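Long-range contacts in acyl-coa oxidase (Arabidopsis thaliana, PDB 1W07), which catalyses the FAD-dependent oxidation of long- and medium-chain acyl-CoAs to 2-trans-enoyl-CoAs, reducing O2 to hydrogen peroxide in peroxisomes: residues L149-T154 with Q169-W174; L217-V222 with M243-R248; L296-C301 with F607-H612; V434-M439 with N507-F512. The protein carries 1 engineered substitution. One frame throughout, in Å; residues are numbered along the deposited sequence. Where two conformers were deposited one is given.

Contacts 1 and 2 both lie in the middle beta domain and touch where Thr151 and Lys173 pack against Phe244; strand 173-174 of contact 1 is the sheet neighbour of strand 240-244 of contact 2. Contact 1 is the buried one, held by hydroxyl, carboxylate and lysine chemistry close to the flavin, whereas contact 2 is partly open to solvent and rests on regular strand pairing. Contacts 3 and 4 belong to the helical part, their centres about 41 Å apart. Contact 3 is buried, combining ring packing with a hydroxyl pair, while contact 4 reaches the surface and relies on an arginine stacked on a phenylalanine and paired with a glutamate.

Contact 1. Residues L149-T154 with Q169-W174; sequences LETTAT and QTASKW
Glu150 and Thr170 meet through a hydrogen bond in which Thr170 OG1 donates to Glu150 OE2 over 2.8 Å, on the syn side of the carboxylate and 16° out of its plane. Thr170 OG1 also bonds to Thr168 OG1. The glutamate chain runs extended beyond CG, and its base rests on the next residue, Glu150 CB lying 3.5 Å from Ala171 CB. Putting an alanine at Glu150 removes the carboxylate, which would probably leave Thr170 OG1 with Thr168 OG1 as its remaining partner and uncover Ala171. Thr151 carries the other half of the contact. Its OG1 sits beside the backbone N (chi1 -60°), 3.5 Å from Lys173 CE; it lies close to Ala171 O too, but its hydrogen bond goes to Glu139. The lysine bends at chi2 (-56°) and then reaches out straight, crossing Thr151 obliquely and bringing NZ to 4.1 Å from Leu149 CD1.

The next shell fixes these polar ends. Glu139 also forms a salt bridge with Lys173 NZ, which bonds to the backbone oxygens of Tyr189 and of the FAD-binding residue Gln137, so the buried ammonium has several acceptors. Strand 152-156 then runs on between strands 161-165 and 185-194 of the middle domain's mixed sheet, while strand 173-174 pairs with 240-244 and sends Trp174 edge-to-face against Phe630 of the second subunit.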
loop_
_atom_site.group_PDB
_atom_site.type_symbol
_atom_site.label_atom_id
_atom_site.label_comp_id
_atom_site.label_asym_id
_atom_site.label_seq_id
_atom_site.Cartn_x
_atom_site.Cartn_y
_atom_site.Cartn_z
ATOM N N LEU B 149 9.945 -14.980 24.331
ATOM C CA LEU B 149 9.614 -13.937 25.311
ATOM C C LEU B 149 10.632 -13.960 26.444
ATOM O O LEU B 149 11.051 -15.042 26.869
ATOM C CB LEU B 149 8.211 -14.147 25.893
ATOM C CG LEU B 149 7.054 -14.043 24.899
ATOM C CD1 LEU B 149 5.730 -14.159 25.646
ATOM C CD2 LEU B 149 7.152 -12.720 24.137
ATOM N N GLU B 150 11.012 -12.772 26.922
ATOM C CA GLU B 150 12.004 -12.607 27.990
ATOM C C GLU B 150 11.397 -12.348 29.367
ATOM O O GLU B 150 12.050 -12.577 30.385
ATOM C CB GLU B 150 12.956 -11.447 27.660
ATOM C CG GLU B 150 13.665 -11.570 26.324
ATOM C CD GLU B 150 14.596 -10.410 26.043
ATOM O OE1 GLU B 150 15.579 -10.230 26.800
ATOM O OE2 GLU B 150 14.349 -9.670 25.067
ATOM N N THR B 151 10.166 -11.853 29.412
ATOM C CA THR B 151 9.542 -11.582 30.703
ATOM C C THR B 151 9.503 -12.876 31.517
ATOM O O THR B 151 9.204 -13.948 30.990
ATOM C CB THR B 151 8.117 -11.005 30.523
ATOM O OG1 THR B 151 8.204 -9.785 29.778
ATOM C CG2 THR B 151 7.469 -10.708 31.897
ATOM N N THR B 152 9.827 -12.783 32.799
ATOM C CA THR B 152 9.831 -13.967 33.641
ATOM C C THR B 152 8.795 -13.927 34.748
ATOM O O THR B 152 8.392 -12.858 35.195
ATOM C CB THR B 152 11.218 -14.184 34.286
ATOM O OG1 THR B 152 11.573 -13.030 35.045
ATOM C CG2 THR B 152 12.261 -14.403 33.233
ATOM N N ALA B 153 8.369 -15.116 35.172
ATOM C CA ALA B 153 7.413 -15.278 36.256
ATOM C C ALA B 153 7.990 -16.366 37.172
ATOM O O ALA B 153 7.827 -17.565 36.912
ATOM C CB ALA B 153 6.049 -15.691 35.704
ATOM N N THR B 154 8.680 -15.950 38.231
ATOM C CA THR B 154 9.306 -16.893 39.160
ATOM C C THR B 154 8.517 -17.024 40.457
ATOM O O THR B 154 8.222 -16.028 41.124
ATOM C CB THR B 154 10.749 -16.456 39.498
ATOM O OG1 THR B 154 11.402 -16.023 38.297
ATOM C CG2 THR B 154 11.541 -17.625 40.109
ATOM N N GLN B 169 15.379 -4.095 28.680
ATOM C CA GLN B 169 14.468 -3.168 28.013
ATOM C C GLN B 169 13.702 -3.859 26.892
ATOM O O GLN B 169 12.524 -3.588 26.690
ATOM C CB GLN B 169 15.248 -1.970 27.465
ATOM C CG GLN B 169 14.364 -0.854 26.942
ATOM C CD GLN B 169 15.173 0.319 26.437
ATOM O OE1 GLN B 169 16.066 0.156 25.606
ATOM N NE2 GLN B 169 14.863 1.509 26.931
ATOM N N THR B 170 14.378 -4.756 26.177
ATOM C CA THR B 170 13.764 -5.485 25.069
ATOM C C THR B 170 12.711 -6.490 25.548
ATOM O O THR B 170 11.950 -7.032 24.740
ATOM C CB THR B 170 14.827 -6.233 24.213
ATOM O OG1 THR B 170 15.555 -7.166 25.030
ATOM C CG2 THR B 170 15.805 -5.235 23.613
ATOM N N ALA B 171 12.662 -6.722 26.861
ATOM C CA ALA B 171 11.700 -7.649 27.446
ATOM C C ALA B 171 10.383 -6.913 27.709
ATOM O O ALA B 171 9.366 -7.532 28.016
ATOM C CB ALA B 171 12.250 -8.229 28.754
ATOM N N SER B 172 10.417 -5.594 27.591
ATOM C CA SER B 172 9.229 -4.772 27.822
ATOM C C SER B 172 8.079 -5.165 26.891
ATOM O O SER B 172 8.288 -5.379 25.698
ATOM C CB SER B 172 9.563 -3.293 27.602
ATOM O OG SER B 172 10.676 -2.891 28.380
ATOM N N LYS B 173 6.869 -5.251 27.432
ATOM C CA LYS B 173 5.696 -5.593 26.625
ATOM C C LYS B 173 5.537 -4.409 25.686
ATOM O O LYS B 173 5.774 -3.266 26.081
ATOM C CB LYS B 173 4.444 -5.762 27.493
ATOM C CG LYS B 173 4.519 -6.956 28.419
ATOM C CD LYS B 173 4.787 -8.221 27.614
ATOM C CE LYS B 173 4.976 -9.429 28.514
ATOM N NZ LYS B 173 5.237 -10.696 27.753
ATOM N N TRP B 174 5.132 -4.671 24.450
ATOM C CA TRP B 174 5.024 -3.613 23.454
ATOM C C TRP B 174 4.010 -4.020 22.383
ATOM O O TRP B 174 4.146 -5.086 21.781
ATOM C CB TRP B 174 6.423 -3.409 22.843
ATOM C CG TRP B 174 6.604 -2.173 22.006
ATOM C CD1 TRP B 174 6.261 -2.009 20.690
ATOM C CD2 TRP B 174 7.121 -0.917 22.445
ATOM N NE1 TRP B 174 6.530 -0.728 20.296
ATOM C CE2 TRP B 174 7.063 -0.035 21.350
ATOM C CE3 TRP B 174 7.627 -0.448 23.669
ATOM C CZ2 TRP B 174 7.493 1.298 21.434
ATOM C CZ3 TRP B 174 8.052 0.869 23.758
ATOM C CH2 TRP B 174 7.981 1.733 22.639
#

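Contact 2. Residues L217-V222 with M243-R248; sequences LPNITV and MFDHVR
Thr221 and Met243 form an antiparallel hydrogen-bonded pair in the small three-stranded sheet of the acyl-CoA dehydrogenase-like middle domain, where strand 220-224 is an outer strand beside 240-244. Met243 N donates to Thr221 O over 2.9 Å, and Thr221 N answers to Met243 O at 171°, close to straight. A third backbone bond, from Asp245 N to Asn219 O, carries the pairing one step past the non-hydrogen-bonded pair of Ile220 and Phe244.

Asn219 stands at the third position of a type II turn running from Leu217 to Ile220, with the positive phi that this position takes. Its side chain lies over the Asp245 backbone. CB starts 3.3 Å from Asp245 O and also touches the Val247 CG2 methyl; CG follows at 3.4 Å from that same Asp245 O; ND2 passes the carbonyl more loosely. At the tip, Asn219 OD1 accepts from water 1, whose O is 2.7 Å away. This water also donates to Asp245 OD2, bridging amide and carboxylate, whose planes are 57° apart.

The two sides of the sheet differ. Thr221 and Met243 lie alongside each other, Met243 folding back at chi3 (-65°) to set CE against Thr221 CG2, and Met243 also packs on Phe630 of the second subunit. On the side of Ile220 and Phe244, the isoleucine tip CD1 comes obliquely to the ring, 3.7 Å from Phe244 CD2. Val247 CG2 approaches the same ring in its plane, at the edge, and presses against Ile220 CD1 at 3.5 Å, tighter than usual for two methyls.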
loop_
_atom_site.group_PDB
_atom_site.type_symbol
_atom_site.label_atom_id
_atom_site.label_comp_id
_atom_site.label_asym_id
_atom_site.label_seq_id
_atom_site.Cartn_x
_atom_site.Cartn_y
_atom_site.Cartn_z
ATOM N N LEU B 217 -0.100 0.568 39.608
ATOM C CA LEU B 217 0.295 -0.066 40.864
ATOM C C LEU B 217 1.807 -0.026 41.035
ATOM O O LEU B 217 2.549 0.183 40.073
ATOM C CB LEU B 217 -0.193 -1.519 40.936
ATOM C CG LEU B 217 -1.707 -1.777 40.868
ATOM C CD1 LEU B 217 -2.014 -3.119 41.523
ATOM C CD2 LEU B 217 -2.469 -0.661 41.578
ATOM N N PRO B 218 2.290 -0.221 42.273
ATOM C CA PRO B 218 3.720 -0.206 42.571
ATOM C C PRO B 218 4.557 -1.086 41.640
ATOM O O PRO B 218 4.184 -2.224 41.354
ATOM C CB PRO B 218 3.764 -0.696 44.020
ATOM C CG PRO B 218 2.507 -0.104 44.588
ATOM C CD PRO B 218 1.501 -0.429 43.504
ATOM N N ASN B 219 5.675 -0.541 41.168
ATOM C CA ASN B 219 6.606 -1.251 40.292
ATOM C C ASN B 219 6.094 -1.502 38.871
ATOM O O ASN B 219 6.680 -2.278 38.107
ATOM C CB ASN B 219 7.018 -2.567 40.944
ATOM C CG ASN B 219 7.717 -2.352 42.275
ATOM O OD1 ASN B 219 8.576 -1.477 42.396
ATOM N ND2 ASN B 219 7.353 -3.143 43.276
ATOM N N ILE B 220 5.007 -0.832 38.512
ATOM C CA ILE B 220 4.428 -0.970 37.186
ATOM C C ILE B 220 4.739 0.257 36.342
ATOM O O ILE B 220 4.410 1.375 36.723
ATOM C CB ILE B 220 2.889 -1.138 37.262
ATOM C CG1 ILE B 220 2.534 -2.461 37.942
ATOM C CG2 ILE B 220 2.280 -1.084 35.855
ATOM C CD1 ILE B 220 2.915 -3.691 37.137
ATOM N N THR B 221 5.379 0.033 35.197
ATOM C CA THR B 221 5.706 1.104 34.255
ATOM C C THR B 221 4.868 0.825 33.008
ATOM O O THR B 221 5.078 -0.185 32.334
ATOM C CB THR B 221 7.194 1.087 33.892
ATOM O OG1 THR B 221 7.975 1.329 35.066
ATOM C CG2 THR B 221 7.514 2.155 32.858
ATOM N N VAL B 222 3.912 1.705 32.721
ATOM C CA VAL B 222 3.030 1.526 31.570
ATOM C C VAL B 222 2.781 2.833 30.818
ATOM O O VAL B 222 2.797 3.914 31.403
ATOM C CB VAL B 222 1.668 0.905 32.010
ATOM C CG1 VAL B 222 0.958 1.837 32.997
ATOM C CG2 VAL B 222 0.789 0.632 30.798
ATOM N N MET B 243 6.415 -2.640 31.722
ATOM C CA MET B 243 7.605 -3.219 32.334
ATOM C C MET B 243 7.268 -3.529 33.797
ATOM O O MET B 243 6.525 -2.788 34.440
ATOM C CB MET B 243 8.791 -2.236 32.275
ATOM C CG MET B 243 9.256 -1.807 30.863
ATOM S SD MET B 243 10.922 -1.039 30.812
ATOM C CE MET B 243 10.661 0.439 31.763
ATOM N N PHE B 244 7.798 -4.631 34.315
ATOM C CA PHE B 244 7.562 -5.006 35.699
ATOM C C PHE B 244 8.884 -4.998 36.460
ATOM O O PHE B 244 9.866 -5.579 35.999
ATOM C CB PHE B 244 6.954 -6.404 35.799
ATOM C CG PHE B 244 5.818 -6.646 34.853
ATOM C CD1 PHE B 244 6.062 -7.034 33.539
ATOM C CD2 PHE B 244 4.505 -6.512 35.278
ATOM C CE1 PHE B 244 5.019 -7.287 32.662
ATOM C CE2 PHE B 244 3.450 -6.764 34.410
ATOM C CZ PHE B 244 3.706 -7.152 33.101
ATOM N N ASP B 245 8.920 -4.327 37.609
ATOM C CA ASP B 245 10.133 -4.305 38.426
ATOM C C ASP B 245 9.853 -5.252 39.591
ATOM O O ASP B 245 9.469 -4.823 40.674
ATOM C CB ASP B 245 10.429 -2.898 38.960
ATOM C CG ASP B 245 11.780 -2.815 39.666
ATOM O OD1 ASP B 245 12.357 -3.883 39.944
ATOM O OD2 ASP B 245 12.268 -1.695 39.939
ATOM N N HIS B 246 10.026 -6.547 39.348
ATOM C CA HIS B 246 9.783 -7.566 40.361
ATOM C C HIS B 246 8.384 -7.446 40.969
ATOM O O HIS B 246 8.222 -7.425 42.192
ATOM C CB HIS B 246 10.849 -7.473 41.457
ATOM C CG HIS B 246 12.244 -7.678 40.951
ATOM N ND1 HIS B 246 12.691 -8.894 40.480
ATOM C CD2 HIS B 246 13.278 -6.817 40.813
ATOM C CE1 HIS B 246 13.941 -8.770 40.069
ATOM N NE2 HIS B 246 14.321 -7.520 40.262
ATOM N N VAL B 247 7.376 -7.368 40.107
ATOM C CA VAL B 247 5.992 -7.274 40.553
ATOM C C VAL B 247 5.569 -8.622 41.126
ATOM O O VAL B 247 5.958 -9.671 40.612
ATOM C CB VAL B 247 5.048 -6.895 39.379
ATOM C CG1 VAL B 247 3.593 -7.041 39.803
ATOM C CG2 VAL B 247 5.320 -5.467 38.944
ATOM N N ARG B 248 4.770 -8.588 42.187
ATOM C CA ARG B 248 4.312 -9.804 42.840
ATOM C C ARG B 248 2.808 -10.032 42.723
ATOM O O ARG B 248 2.003 -9.119 42.913
ATOM C CB ARG B 248 4.728 -9.784 44.320
ATOM C CG ARG B 248 6.226 -9.972 44.567
ATOM C CD ARG B 248 6.588 -9.791 46.045
ATOM N NE ARG B 248 7.987 -10.131 46.307
ATOM C CZ ARG B 248 8.433 -11.363 46.539
ATOM N NH1 ARG B 248 7.591 -12.386 46.560
ATOM N NH2 ARG B 248 9.728 -11.577 46.725
HETATM O O HOH W 1 10.319 -0.235 40.696
#

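Contact 3. Residues L296-C301 with F607-H612; sequences LSRAVC and FNYTDH
The Phe607 ring takes Ser297 CB over the centre of one face, in a CH-pi contact 3.5 Å from CB to the ring centroid and 13° off the normal. At its edge, near the plane, sits Cys301 CB, 3.9 Å from Phe607 CD1. The serine belongs to a helix, and its carbonyl oxygen also lies close, Ser297 O 3.2 Å from Phe607 CE1 while still accepting the helical bond from Cys301 N. The Tyr609 ring is covered on one face by Phe607 CB, offset toward the rim, and receives Ser297 OG at its edge. Arg298 CG reaches this ring obliquely, 3.5 Å from Tyr609 CE1, the two side chains crossing at about a right angle.

The hydroxyls of Ser297 and Tyr609 form a short hydrogen bond, 2.5 Å between OG and OH. Ser297 OG is placed for it between its own backbone N and carbonyl carbon (chi1 62°), where the backbone oxygens of Ser293 and Asn294, one turn back, are also within hydrogen-bonding reach. One small residue thus offers its carbon to one ring and its oxygen to the other. Arg298 spends its charge elsewhere, in a salt bridge to Asp94 and a cation-pi contact with Tyr613.

Residues 607-610 link helix 600-605 to helix 611-614, whose first turn the segment enters. Asn608 leaves the first with positive phi, and Thr610 serves as N-cap of the second, its OG1 bonding to Tyr613 N. Laid against long helix 278-309, this link joins the C-terminal helical region to the C-alpha1 helical domain of the acyl-CoA oxidase fold.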
loop_
_atom_site.group_PDB
_atom_site.type_symbol
_atom_site.label_atom_id
_atom_site.label_comp_id
_atom_site.label_asym_id
_atom_site.label_seq_id
_atom_site.Cartn_x
_atom_site.Cartn_y
_atom_site.Cartn_z
ATOM N N LEU B 296 -12.343 -5.776 2.602
ATOM C CA LEU B 296 -12.187 -5.755 1.153
ATOM C C LEU B 296 -13.440 -5.263 0.460
ATOM O O LEU B 296 -13.360 -4.421 -0.438
ATOM C CB LEU B 296 -11.787 -7.139 0.623
ATOM C CG LEU B 296 -11.479 -7.240 -0.874
ATOM C CD1 LEU B 296 -10.434 -6.200 -1.262
ATOM C CD2 LEU B 296 -10.988 -8.647 -1.218
ATOM N N SER B 297 -14.593 -5.779 0.875
ATOM C CA SER B 297 -15.874 -5.371 0.297
ATOM C C SER B 297 -16.103 -3.870 0.478
ATOM O O SER B 297 -16.712 -3.235 -0.383
ATOM C CB SER B 297 -17.034 -6.129 0.952
ATOM O OG SER B 297 -17.138 -5.850 2.346
ATOM N N ARG B 298 -15.626 -3.285 1.579
ATOM C CA ARG B 298 -15.847 -1.852 1.781
ATOM C C ARG B 298 -15.080 -1.091 0.708
ATOM O O ARG B 298 -15.639 -0.204 0.050
ATOM C CB ARG B 298 -15.369 -1.391 3.161
ATOM C CG ARG B 298 -16.209 -1.893 4.337
ATOM C CD ARG B 298 -15.540 -1.577 5.690
ATOM N NE ARG B 298 -15.517 -0.146 5.969
ATOM C CZ ARG B 298 -15.170 0.392 7.135
ATOM N NH1 ARG B 298 -14.782 -0.376 8.148
ATOM N NH2 ARG B 298 -15.252 1.710 7.311
ATOM N N ALA B 299 -13.801 -1.441 0.533
ATOM C CA ALA B 299 -12.958 -0.779 -0.448
ATOM C C ALA B 299 -13.504 -0.955 -1.861
ATOM O O ALA B 299 -13.585 0.007 -2.618
ATOM C CB ALA B 299 -11.504 -1.316 -0.354
ATOM N N VAL B 300 -13.881 -2.181 -2.213
ATOM C CA VAL B 300 -14.435 -2.485 -3.545
ATOM C C VAL B 300 -15.755 -1.721 -3.794
ATOM O O VAL B 300 -16.016 -1.270 -4.916
ATOM C CB VAL B 300 -14.685 -4.012 -3.700
ATOM C CG1 VAL B 300 -15.538 -4.308 -4.950
ATOM C CG2 VAL B 300 -13.325 -4.740 -3.771
ATOM N N CYS B 301 -16.581 -1.583 -2.761
ATOM C CA CYS B 301 -17.847 -0.864 -2.896
ATOM C C CYS B 301 -17.535 0.584 -3.284
ATOM O O CYS B 301 -18.150 1.144 -4.187
ATOM C CB CYS B 301 -18.597 -0.903 -1.566
ATOM S SG CYS B 301 -20.180 -0.007 -1.509
ATOM N N PHE B 607 -23.763 -5.543 -0.266
ATOM C CA PHE B 607 -23.058 -5.458 1.021
ATOM C C PHE B 607 -23.959 -4.753 2.035
ATOM O O PHE B 607 -23.811 -4.927 3.247
ATOM C CB PHE B 607 -21.751 -4.668 0.847
ATOM C CG PHE B 607 -20.802 -5.267 -0.167
ATOM C CD1 PHE B 607 -19.866 -4.474 -0.828
ATOM C CD2 PHE B 607 -20.834 -6.634 -0.450
ATOM C CE1 PHE B 607 -18.971 -5.040 -1.760
ATOM C CE2 PHE B 607 -19.952 -7.208 -1.372
ATOM C CZ PHE B 607 -19.017 -6.405 -2.029
ATOM N N ASN B 608 -24.887 -3.949 1.517
ATOM C CA ASN B 608 -25.833 -3.229 2.358
ATOM C C ASN B 608 -25.197 -2.252 3.352
ATOM O O ASN B 608 -25.694 -2.071 4.466
ATOM C CB ASN B 608 -26.717 -4.225 3.110
ATOM C CG ASN B 608 -27.938 -3.576 3.685
ATOM O OD1 ASN B 608 -28.640 -2.853 2.985
ATOM N ND2 ASN B 608 -28.208 -3.825 4.961
ATOM N N TYR B 609 -24.104 -1.620 2.944
ATOM C CA TYR B 609 -23.399 -0.667 3.798
ATOM C C TYR B 609 -24.070 0.701 3.805
ATOM O O TYR B 609 -24.520 1.177 2.759
ATOM C CB TYR B 609 -21.951 -0.508 3.312
ATOM C CG TYR B 609 -21.061 -1.701 3.573
ATOM C CD1 TYR B 609 -20.051 -2.046 2.677
ATOM C CD2 TYR B 609 -21.207 -2.474 4.732
ATOM C CE1 TYR B 609 -19.200 -3.136 2.922
ATOM C CE2 TYR B 609 -20.355 -3.574 4.984
ATOM C CZ TYR B 609 -19.355 -3.890 4.068
ATOM O OH TYR B 609 -18.484 -4.946 4.290
ATOM N N THR B 610 -24.132 1.331 4.975
ATOM C CA THR B 610 -24.726 2.664 5.092
ATOM C C THR B 610 -23.614 3.650 4.716
ATOM O O THR B 610 -22.432 3.295 4.752
ATOM C CB THR B 610 -25.138 2.997 6.549
ATOM O OG1 THR B 610 -23.961 3.040 7.371
ATOM C CG2 THR B 610 -26.130 1.954 7.107
ATOM N N ASP B 611 -23.973 4.878 4.355
ATOM C CA ASP B 611 -22.963 5.870 4.010
ATOM C C ASP B 611 -22.144 6.190 5.249
ATOM O O ASP B 611 -20.943 6.480 5.165
ATOM C CB ASP B 611 -23.610 7.151 3.490
ATOM C CG ASP B 611 -23.964 7.073 2.017
ATOM O OD1 ASP B 611 -23.447 6.176 1.318
ATOM O OD2 ASP B 611 -24.748 7.923 1.562
ATOM N N HIS B 612 -22.797 6.148 6.408
ATOM C CA HIS B 612 -22.108 6.430 7.659
ATOM C C HIS B 612 -20.972 5.434 7.875
ATOM O O HIS B 612 -19.868 5.825 8.254
ATOM C CB HIS B 612 -23.082 6.368 8.842
ATOM C CG HIS B 612 -22.422 6.482 10.180
ATOM N ND1 HIS B 612 -21.834 5.407 10.811
ATOM C CD2 HIS B 612 -22.237 7.545 10.998
ATOM C CE1 HIS B 612 -21.318 5.802 11.962
ATOM N NE2 HIS B 612 -21.547 7.096 12.098
#

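Contact 4. Residues V434-M439 with N507-F512; sequences VARFLM and NQEQGF
Ala435 sets CB obliquely against the Phe512 ring, 4.3 Å from its CZ, where segments 434-439 and 508-512 of helices 427-443 and 508-514 cross at 128° in the helical part of the acyl-CoA oxidase fold, their axes no closer than 13.2 Å. Long side chains bridge them, Arg436 chiefly. Its CG touches Phe512 CZ at 3.4 Å, and its chain, extended from CG to NE, lays the guanidinium flat over one ring face in a cation-pi stack, planes 10° apart. Three residues on, Met439 CG comes to the ring edge, near its plane.

Phe512 reaches across with CG anti to its backbone N (chi1 -166°), and Leu519 also packs against it. A serine in place of Phe512 would probably deprive the Arg436 guanidinium of its stacking surface and open a gap beside Ala435 and Met439.

Glu509, whose OE2 also bonds Gln513, forms a salt bridge with the arginine through two weak hydrogen bonds, NH1 to OE1 and NH2 to OE2, OE2 standing in the guanidinium plane 3.4 Å from Arg436 NH2. Asn507 caps this helix: its OD1 accepts from Glu509 N at 3.0 Å, in the carbonyl plane, and more weakly from Gln510 N.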
loop_
_atom_site.group_PDB
_atom_site.type_symbol
_atom_site.label_atom_id
_atom_site.label_comp_id
_atom_site.label_asym_id
_atom_site.label_seq_id
_atom_site.Cartn_x
_atom_site.Cartn_y
_atom_site.Cartn_z
ATOM N N VAL B 434 2.672 -23.699 7.013
ATOM C CA VAL B 434 1.875 -24.483 6.071
ATOM C C VAL B 434 2.824 -25.318 5.219
ATOM O O VAL B 434 2.578 -26.499 4.973
ATOM C CB VAL B 434 1.023 -23.570 5.149
ATOM C CG1 VAL B 434 0.328 -24.404 4.063
ATOM C CG2 VAL B 434 -0.013 -22.826 5.979
ATOM N N ALA B 435 3.914 -24.701 4.771
ATOM C CA ALA B 435 4.902 -25.394 3.945
ATOM C C ALA B 435 5.422 -26.627 4.683
ATOM O O ALA B 435 5.512 -27.710 4.100
ATOM C CB ALA B 435 6.052 -24.457 3.596
ATOM N N ARG B 436 5.770 -26.473 5.957
ATOM C CA ARG B 436 6.251 -27.617 6.728
ATOM C C ARG B 436 5.186 -28.720 6.738
ATOM O O ARG B 436 5.501 -29.891 6.569
ATOM C CB ARG B 436 6.580 -27.204 8.165
ATOM C CG ARG B 436 7.829 -26.357 8.312
ATOM C CD ARG B 436 8.129 -26.111 9.778
ATOM N NE ARG B 436 9.166 -25.107 9.989
ATOM C CZ ARG B 436 10.464 -25.279 9.749
ATOM N NH1 ARG B 436 10.934 -26.431 9.283
ATOM N NH2 ARG B 436 11.305 -24.282 9.990
ATOM N N PHE B 437 3.929 -28.336 6.938
ATOM C CA PHE B 437 2.822 -29.290 6.953
ATOM C C PHE B 437 2.708 -30.004 5.603
ATOM O O PHE B 437 2.492 -31.219 5.540
ATOM C CB PHE B 437 1.510 -28.562 7.264
ATOM C CG PHE B 437 0.282 -29.416 7.101
ATOM C CD1 PHE B 437 -0.006 -30.423 8.014
ATOM C CD2 PHE B 437 -0.579 -29.222 6.022
ATOM C CE1 PHE B 437 -1.130 -31.230 7.861
ATOM C CE2 PHE B 437 -1.714 -30.026 5.856
ATOM C CZ PHE B 437 -1.988 -31.032 6.780
ATOM N N LEU B 438 2.859 -29.243 4.523
ATOM C CA LEU B 438 2.770 -29.810 3.187
ATOM C C LEU B 438 3.921 -30.766 2.940
ATOM O O LEU B 438 3.730 -31.825 2.342
ATOM C CB LEU B 438 2.773 -28.705 2.120
ATOM C CG LEU B 438 1.500 -27.840 2.037
ATOM C CD1 LEU B 438 1.705 -26.737 1.003
ATOM C CD2 LEU B 438 0.294 -28.717 1.676
ATOM N N MET B 439 5.115 -30.397 3.403
ATOM C CA MET B 439 6.289 -31.245 3.223
ATOM C C MET B 439 6.130 -32.565 3.971
ATOM O O MET B 439 6.514 -33.616 3.464
ATOM C CB MET B 439 7.555 -30.521 3.691
ATOM C CG MET B 439 7.980 -29.350 2.805
ATOM S SD MET B 439 8.247 -29.777 1.066
ATOM C CE MET B 439 6.656 -29.248 0.339
ATOM N N ASN B 507 21.681 -31.730 5.308
ATOM C CA ASN B 507 20.933 -31.252 6.465
ATOM C C ASN B 507 19.589 -30.732 5.959
ATOM O O ASN B 507 19.532 -29.709 5.268
ATOM C CB ASN B 507 21.692 -30.123 7.152
ATOM C CG ASN B 507 21.092 -29.754 8.489
ATOM O OD1 ASN B 507 19.874 -29.641 8.629
ATOM N ND2 ASN B 507 21.948 -29.548 9.482
ATOM N N GLN B 508 18.516 -31.441 6.306
ATOM C CA GLN B 508 17.168 -31.080 5.877
ATOM C C GLN B 508 16.718 -29.679 6.282
ATOM O O GLN B 508 15.985 -29.030 5.537
ATOM C CB GLN B 508 16.166 -32.115 6.389
ATOM C CG GLN B 508 16.278 -33.434 5.658
ATOM C CD GLN B 508 15.951 -33.301 4.184
ATOM O OE1 GLN B 508 14.783 -33.254 3.797
ATOM N NE2 GLN B 508 16.985 -33.222 3.350
ATOM N N GLU B 509 17.148 -29.215 7.454
ATOM C CA GLU B 509 16.778 -27.885 7.905
ATOM C C GLU B 509 17.535 -26.841 7.084
ATOM O O GLU B 509 17.022 -25.749 6.825
ATOM C CB GLU B 509 17.084 -27.713 9.393
ATOM C CG GLU B 509 16.452 -26.471 10.018
ATOM C CD GLU B 509 14.965 -26.349 9.705
ATOM O OE1 GLU B 509 14.245 -27.368 9.800
ATOM O OE2 GLU B 509 14.506 -25.234 9.382
ATOM N N GLN B 510 18.762 -27.172 6.683
ATOM C CA GLN B 510 19.553 -26.257 5.867
ATOM C C GLN B 510 18.870 -26.105 4.517
ATOM O O GLN B 510 18.766 -25.003 3.988
ATOM C CB GLN B 510 20.978 -26.785 5.643
ATOM C CG GLN B 510 21.965 -26.424 6.742
ATOM C CD GLN B 510 23.417 -26.688 6.350
ATOM O OE1 GLN B 510 24.338 -26.187 6.989
ATOM N NE2 GLN B 510 23.623 -27.487 5.303
ATOM N N GLY B 511 18.420 -27.221 3.950
ATOM C CA GLY B 511 17.746 -27.173 2.664
ATOM C C GLY B 511 16.452 -26.370 2.748
ATOM O O GLY B 511 16.121 -25.603 1.840
ATOM N N PHE B 512 15.722 -26.556 3.842
ATOM C CA PHE B 512 14.462 -25.858 4.063
ATOM C C PHE B 512 14.712 -24.348 4.054
ATOM O O PHE B 512 13.953 -23.594 3.440
ATOM C CB PHE B 512 13.857 -26.266 5.409
ATOM C CG PHE B 512 12.409 -25.864 5.575
ATOM C CD1 PHE B 512 11.388 -26.710 5.155
ATOM C CD2 PHE B 512 12.069 -24.633 6.131
ATOM C CE1 PHE B 512 10.057 -26.344 5.280
ATOM C CE2 PHE B 512 10.728 -24.249 6.265
ATOM C CZ PHE B 512 9.720 -25.103 5.840
#